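Local coordinates for type IV pilus biogenesis protein PilB (Streptococcus sanguinis, PDB 7B7P) that is a minor type IV pilin with a direct role in adhesion, carrying a von Willebrand factor A-like domain with a magnesium-binding MIDAS, at residues A[169-172]-A[173-176]; A[190-193]-A[194-198]; A[371-374]-A[375-378]. All blocks are in the same frame, centred on the assembly; numbering follows the deposited sequence.

Taken from the N terminus, the three contacts follow in series, none enclosing or crossing another, and each closes only a local turn. Interaction 1 (169-176) turns the chain at the end of strand 162-169, by the magnesium site. Interaction 2 (190-198) starts helix 191-209; the backbone N atoms of R191 and M192 meet the carbonyls of W176 and M174, so the helix start is sewn to the turn before it. Interaction 3 (371-378) comes much later, after strand 364-370, and is joined to interaction 2 by a salt bridge, R191 NH1 to E376 OE2 at 2.9 Å. W176 also packs on E376, linking interactions 1 and 3.

Interaction 1: residues A[169-172]-A[173-176]; sequences DTSG and SMDW
The hydroxyls of S171 and S173 face each other with OG to OG 3.1 Å apart, beside the magnesium site of the von Willebrand factor A-like domain. D169 to S173 spell the DxSxS signature of the metal-ion-dependent adhesion site (MIDAS), running off strand 162-169 into a short 3-10 turn. Each serine holds OG between its own backbone N and carbonyl carbon (chi1 67° and 71°), which brings the two oxygens together. S173 binds magnesium together with D284, whose carboxylate also hydrogen-bonds to S173 OG; S171 probably serves the metal too, as in other MIDAS domains.

D169 stands behind them. Its OD1 takes S171 N at 2.8 Å, making an Asx turn, and S171 OG at 2.9 Å from the syn side, 21° out of the carboxylate plane. With OD2 held by T283 OG1 and D284 N, the carboxylate can hardly rotate, and S171 is positioned from its backbone as well as its hydroxyl.

The turn closes with M174 N to S171 O (3.0 Å) and D175 N to G172 O (3.1 Å). M174 bends twice to lay CE 3.4 Å from D169 O. At the far end the W176 indole spreads beneath the backbone: S173 CA sits 3.6 Å above the ring plane, over its centre, and G172 O lies on that face near the rim.

Interaction 2: residues A[190-193]-A[194-198]; sequences SRMD and ILRKK
S190 to K197 make the first turns of helix 191-209, with regular i to i+4 bonds running from I194 N to S190 O through R196 N to M192 O (2.8 Å). The last of them, K197 N to D193 O, is longer at 3.2 Å. The start is closed by a capping box. S190, the N-cap residue, offers OG to D193 N at 2.8 Å, and D193 returns OD2 to S190 N at 3.1 Å, met on the anti side and 32° out of the carboxylate plane. Two of the N-H groups at the helix start are thereby satisfied, and the acidic group sits where it would suit the helix dipole.

Further along, M192 works in two directions. Its CG lies anti to the backbone N (chi1 -164°) and rests at an oblique angle against the R196 guanidinium, 4.0 Å from NE. The bend at chi2 (58°) brings SD to 4.1 Å from L195 CD2, and the next one turns CE. R196 runs extended from CG to NE, and its NH1 and NH2 are held by the carbonyls of I244 and N249, which fix the plane that M192 leans on. K197 bends at its end to pair with E189.

R191 points off the helix start to bridge D284 of the magnesium site and E376. On the buried flanks, M192 and L195 both pack on M174, I194 touches E402 and L195 touches F409, both of helix 402-424, and I194 also lies on F370 of strand 364-370.

Interaction 3: residues A[371-374]-A[375-378]; sequences SGVN and HEIA
The carboxylate of E376 has V373 over one face, with V373 CB 3.6 Å from E376 CD. The hydroxyl of S371 donates to the same group: S371 OG meets E376 OE2 at 2.6 Å on the anti side, 23° out of the carboxylate plane. The second flat group, the H375 imidazole, takes V373 CG1 obliquely, 3.7 Å from both ND1 and CE1; the two side chains lie side by side and point the same way. V373 touches both flat groups: CG1 meets the imidazole, while CB and CG2 meet the carboxylate, with CG2 3.8 Å from E376 OE2.

S371 does double duty. With OG anti to its backbone N (chi1 -177°), the hydroxyl donates to the glutamate and accepts from V373 N at 3.0 Å, forming an ST turn. E376 OE2 is thus shared between S371 and R191, the arginine at the helix start in 190-198. The second shell of the MIDAS therefore reaches into this loop, which follows parallel strand 364-370 of the von Willebrand factor A-like sheet and leads toward helix 380-388. The positive charge of the arginine would tend to keep the E376 carboxylate ionised.

The backbone tightens into a 3-10 turn, with E376 N reaching V373 O at 3.1 Å, and a weak bond from I377 N to N374 O. I377 lays CG2 against S371 CB at 3.8 Å, and its CG1 comes to 3.6 Å from N374 O. The same side chain packs on Y396 and S398 of strand 393-399, which runs parallel beside strand 364-370.

Interaction 1: residues A[169-172]-A[173-176]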
# COMPACT_ATOMS: atom_id res chain seq x y z
N ASP A 169 6.07 -17.96 -4.45
CA ASP A 169 6.06 -19.15 -5.29
C ASP A 169 7.40 -19.87 -5.16
O ASP A 169 8.47 -19.27 -5.33
CB ASP A 169 5.78 -18.70 -6.73
CG ASP A 169 5.57 -19.85 -7.72
OD1 ASP A 169 6.13 -20.96 -7.57
OD2 ASP A 169 4.86 -19.61 -8.72
N THR A 170 7.35 -21.16 -4.80
CA THR A 170 8.53 -22.01 -4.69
C THR A 170 8.42 -23.22 -5.61
O THR A 170 8.98 -24.27 -5.33
CB THR A 170 8.79 -22.48 -3.25
OG1 THR A 170 7.76 -23.39 -2.82
CG2 THR A 170 8.87 -21.32 -2.27
N SER A 171 7.72 -23.07 -6.74
CA SER A 171 7.62 -24.18 -7.68
C SER A 171 8.98 -24.50 -8.33
O SER A 171 9.95 -23.75 -8.23
CB SER A 171 6.57 -23.87 -8.74
OG SER A 171 6.97 -22.81 -9.57
N GLY A 172 9.02 -25.64 -9.04
CA GLY A 172 10.27 -26.09 -9.63
C GLY A 172 10.84 -25.14 -10.67
O GLY A 172 12.06 -25.04 -10.82
N SER A 173 9.97 -24.42 -11.38
CA SER A 173 10.43 -23.43 -12.35
C SER A 173 11.35 -22.38 -11.71
O SER A 173 12.12 -21.73 -12.42
CB SER A 173 9.21 -22.76 -13.01
OG SER A 173 8.54 -21.91 -12.08
N MET A 174 11.28 -22.20 -10.39
CA MET A 174 12.09 -21.17 -9.75
C MET A 174 13.58 -21.55 -9.66
O MET A 174 14.38 -20.74 -9.17
CB MET A 174 11.55 -20.86 -8.36
CG MET A 174 10.20 -20.17 -8.38
SD MET A 174 10.29 -18.44 -8.81
CE MET A 174 10.83 -17.72 -7.26
N ASP A 175 13.96 -22.74 -10.14
CA ASP A 175 15.37 -23.09 -10.30
C ASP A 175 15.95 -22.64 -11.62
O ASP A 175 17.17 -22.66 -11.78
CB ASP A 175 15.58 -24.60 -10.18
CG ASP A 175 16.03 -25.01 -8.83
OD1 ASP A 175 16.61 -24.16 -8.09
OD2 ASP A 175 15.79 -26.19 -8.49
N TRP A 176 15.11 -22.30 -12.60
CA TRP A 176 15.63 -21.82 -13.87
C TRP A 176 15.98 -20.34 -13.77
O TRP A 176 15.68 -19.68 -12.78
CB TRP A 176 14.63 -22.05 -15.00
CG TRP A 176 13.95 -23.35 -14.97
CD1 TRP A 176 14.47 -24.56 -14.58
CD2 TRP A 176 12.61 -23.61 -15.40
NE1 TRP A 176 13.53 -25.55 -14.71
CE2 TRP A 176 12.37 -25.00 -15.22
CE3 TRP A 176 11.58 -22.81 -15.90
CZ2 TRP A 176 11.14 -25.59 -15.52
CZ3 TRP A 176 10.36 -23.40 -16.21
CH2 TRP A 176 10.16 -24.78 -16.02

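Interaction 2: residues A[190-193]-A[194-198]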
# COMPACT_ATOMS: atom_id res chain seq x y z
N SER A 190 19.51 -18.35 -10.59
CA SER A 190 18.13 -18.81 -10.65
C SER A 190 17.18 -17.71 -10.18
O SER A 190 17.57 -16.77 -9.48
CB SER A 190 17.91 -20.05 -9.78
OG SER A 190 17.79 -19.65 -8.42
N ARG A 191 15.91 -17.85 -10.58
CA ARG A 191 14.88 -16.95 -10.08
C ARG A 191 14.87 -16.93 -8.56
O ARG A 191 14.80 -15.87 -7.94
CB ARG A 191 13.51 -17.36 -10.62
CG ARG A 191 13.42 -17.29 -12.13
CD ARG A 191 12.15 -17.98 -12.65
NE ARG A 191 12.20 -18.12 -14.10
CZ ARG A 191 11.17 -18.52 -14.85
NH1 ARG A 191 10.00 -18.83 -14.28
NH2 ARG A 191 11.32 -18.63 -16.15
N MET A 192 14.98 -18.11 -7.94
CA MET A 192 15.04 -18.15 -6.48
C MET A 192 16.27 -17.42 -5.94
O MET A 192 16.18 -16.69 -4.95
CB MET A 192 15.01 -19.59 -5.97
CG MET A 192 14.69 -19.63 -4.49
SD MET A 192 13.09 -18.81 -4.14
CE MET A 192 12.02 -20.15 -4.69
N ASP A 193 17.44 -17.59 -6.58
CA ASP A 193 18.63 -16.85 -6.15
C ASP A 193 18.34 -15.36 -6.15
O ASP A 193 18.59 -14.67 -5.16
CB ASP A 193 19.83 -17.15 -7.06
CG ASP A 193 20.33 -18.58 -6.93
OD1 ASP A 193 20.22 -19.14 -5.81
OD2 ASP A 193 20.83 -19.14 -7.93
N ILE A 194 17.75 -14.86 -7.23
CA ILE A 194 17.50 -13.42 -7.31
C ILE A 194 16.45 -13.01 -6.28
O ILE A 194 16.56 -11.96 -5.64
CB ILE A 194 17.10 -13.03 -8.74
CG1 ILE A 194 18.20 -13.43 -9.72
CG2 ILE A 194 16.81 -11.54 -8.85
CD1 ILE A 194 17.88 -13.16 -11.15
N LEU A 195 15.43 -13.86 -6.08
CA LEU A 195 14.38 -13.54 -5.12
C LEU A 195 14.93 -13.46 -3.70
O LEU A 195 14.57 -12.56 -2.94
CB LEU A 195 13.25 -14.57 -5.21
CG LEU A 195 12.10 -14.30 -4.23
CD1 LEU A 195 11.61 -12.83 -4.30
CD2 LEU A 195 10.95 -15.28 -4.49
N ARG A 196 15.77 -14.42 -3.32
CA ARG A 196 16.41 -14.35 -2.00
C ARG A 196 17.10 -13.00 -1.79
O ARG A 196 16.82 -12.29 -0.81
CB ARG A 196 17.42 -15.48 -1.85
CG ARG A 196 16.82 -16.84 -1.73
CD ARG A 196 17.94 -17.77 -1.45
NE ARG A 196 17.73 -19.14 -1.89
CZ ARG A 196 17.24 -20.09 -1.11
NH1 ARG A 196 16.88 -19.79 0.13
NH2 ARG A 196 17.10 -21.34 -1.56
N LYS A 197 18.01 -12.63 -2.70
CA LYS A 197 18.74 -11.37 -2.54
C LYS A 197 17.79 -10.18 -2.49
O LYS A 197 17.89 -9.32 -1.60
CB LYS A 197 19.76 -11.20 -3.67
CG LYS A 197 20.81 -12.32 -3.80
CD LYS A 197 21.77 -12.01 -4.96
CE LYS A 197 22.96 -12.96 -5.00
NZ LYS A 197 22.56 -14.41 -5.12
N LYS A 198 16.85 -10.10 -3.44
CA LYS A 198 16.05 -8.88 -3.56
C LYS A 198 15.03 -8.74 -2.43
O LYS A 198 14.60 -7.61 -2.13
CB LYS A 198 15.32 -8.84 -4.91
CG LYS A 198 16.24 -8.65 -6.11
CD LYS A 198 17.18 -7.47 -5.91
CE LYS A 198 17.99 -7.18 -7.17
NZ LYS A 198 19.12 -6.23 -6.88

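Interaction 3: residues A[371-374]-A[375-378]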
# COMPACT_ATOMS: atom_id res chain seq x y z
N SER A 371 8.90 -13.15 -14.10
CA SER A 371 9.41 -14.05 -15.13
C SER A 371 9.81 -13.23 -16.34
O SER A 371 9.16 -12.24 -16.66
CB SER A 371 8.38 -15.10 -15.54
OG SER A 371 8.92 -16.00 -16.50
N GLY A 372 10.88 -13.64 -17.00
CA GLY A 372 11.22 -13.12 -18.31
C GLY A 372 10.51 -13.83 -19.44
O GLY A 372 10.68 -13.47 -20.62
N VAL A 373 9.69 -14.82 -19.12
CA VAL A 373 8.98 -15.60 -20.12
C VAL A 373 7.54 -15.10 -20.15
O VAL A 373 6.79 -15.26 -19.17
CB VAL A 373 9.08 -17.10 -19.81
CG1 VAL A 373 8.34 -17.91 -20.88
CG2 VAL A 373 10.56 -17.51 -19.70
N ASN A 374 7.17 -14.49 -21.28
CA ASN A 374 5.88 -13.82 -21.43
C ASN A 374 4.72 -14.67 -20.94
O ASN A 374 3.91 -14.20 -20.14
CB ASN A 374 5.64 -13.45 -22.90
CG ASN A 374 6.52 -12.31 -23.36
OD1 ASN A 374 7.26 -11.74 -22.57
ND2 ASN A 374 6.44 -11.97 -24.65
N HIS A 375 4.61 -15.91 -21.44
CA HIS A 375 3.39 -16.66 -21.20
C HIS A 375 3.30 -17.18 -19.77
O HIS A 375 2.21 -17.57 -19.34
CB HIS A 375 3.25 -17.83 -22.19
CG HIS A 375 4.08 -19.02 -21.85
ND1 HIS A 375 5.29 -19.29 -22.45
CD2 HIS A 375 3.88 -20.03 -20.96
CE1 HIS A 375 5.81 -20.39 -21.94
NE2 HIS A 375 4.97 -20.86 -21.04
N GLU A 376 4.42 -17.19 -19.04
CA GLU A 376 4.36 -17.69 -17.67
C GLU A 376 3.68 -16.70 -16.74
O GLU A 376 3.13 -17.10 -15.71
CB GLU A 376 5.77 -18.00 -17.15
CG GLU A 376 6.33 -19.31 -17.68
CD GLU A 376 7.83 -19.47 -17.38
OE1 GLU A 376 8.39 -20.52 -17.76
OE2 GLU A 376 8.43 -18.55 -16.75
N ILE A 377 3.69 -15.42 -17.07
CA ILE A 377 3.04 -14.47 -16.20
C ILE A 377 1.81 -13.86 -16.87
O ILE A 377 1.32 -12.83 -16.44
CB ILE A 377 4.02 -13.39 -15.71
CG1 ILE A 377 4.85 -12.86 -16.88
CG2 ILE A 377 4.92 -13.98 -14.62
CD1 ILE A 377 5.19 -11.39 -16.74
N ALA A 378 1.32 -14.51 -17.93
CA ALA A 378 0.15 -14.00 -18.66
C ALA A 378 -1.16 -14.06 -17.86
O ALA A 378 -2.18 -13.54 -18.33
CB ALA A 378 -0.02 -14.77 -19.98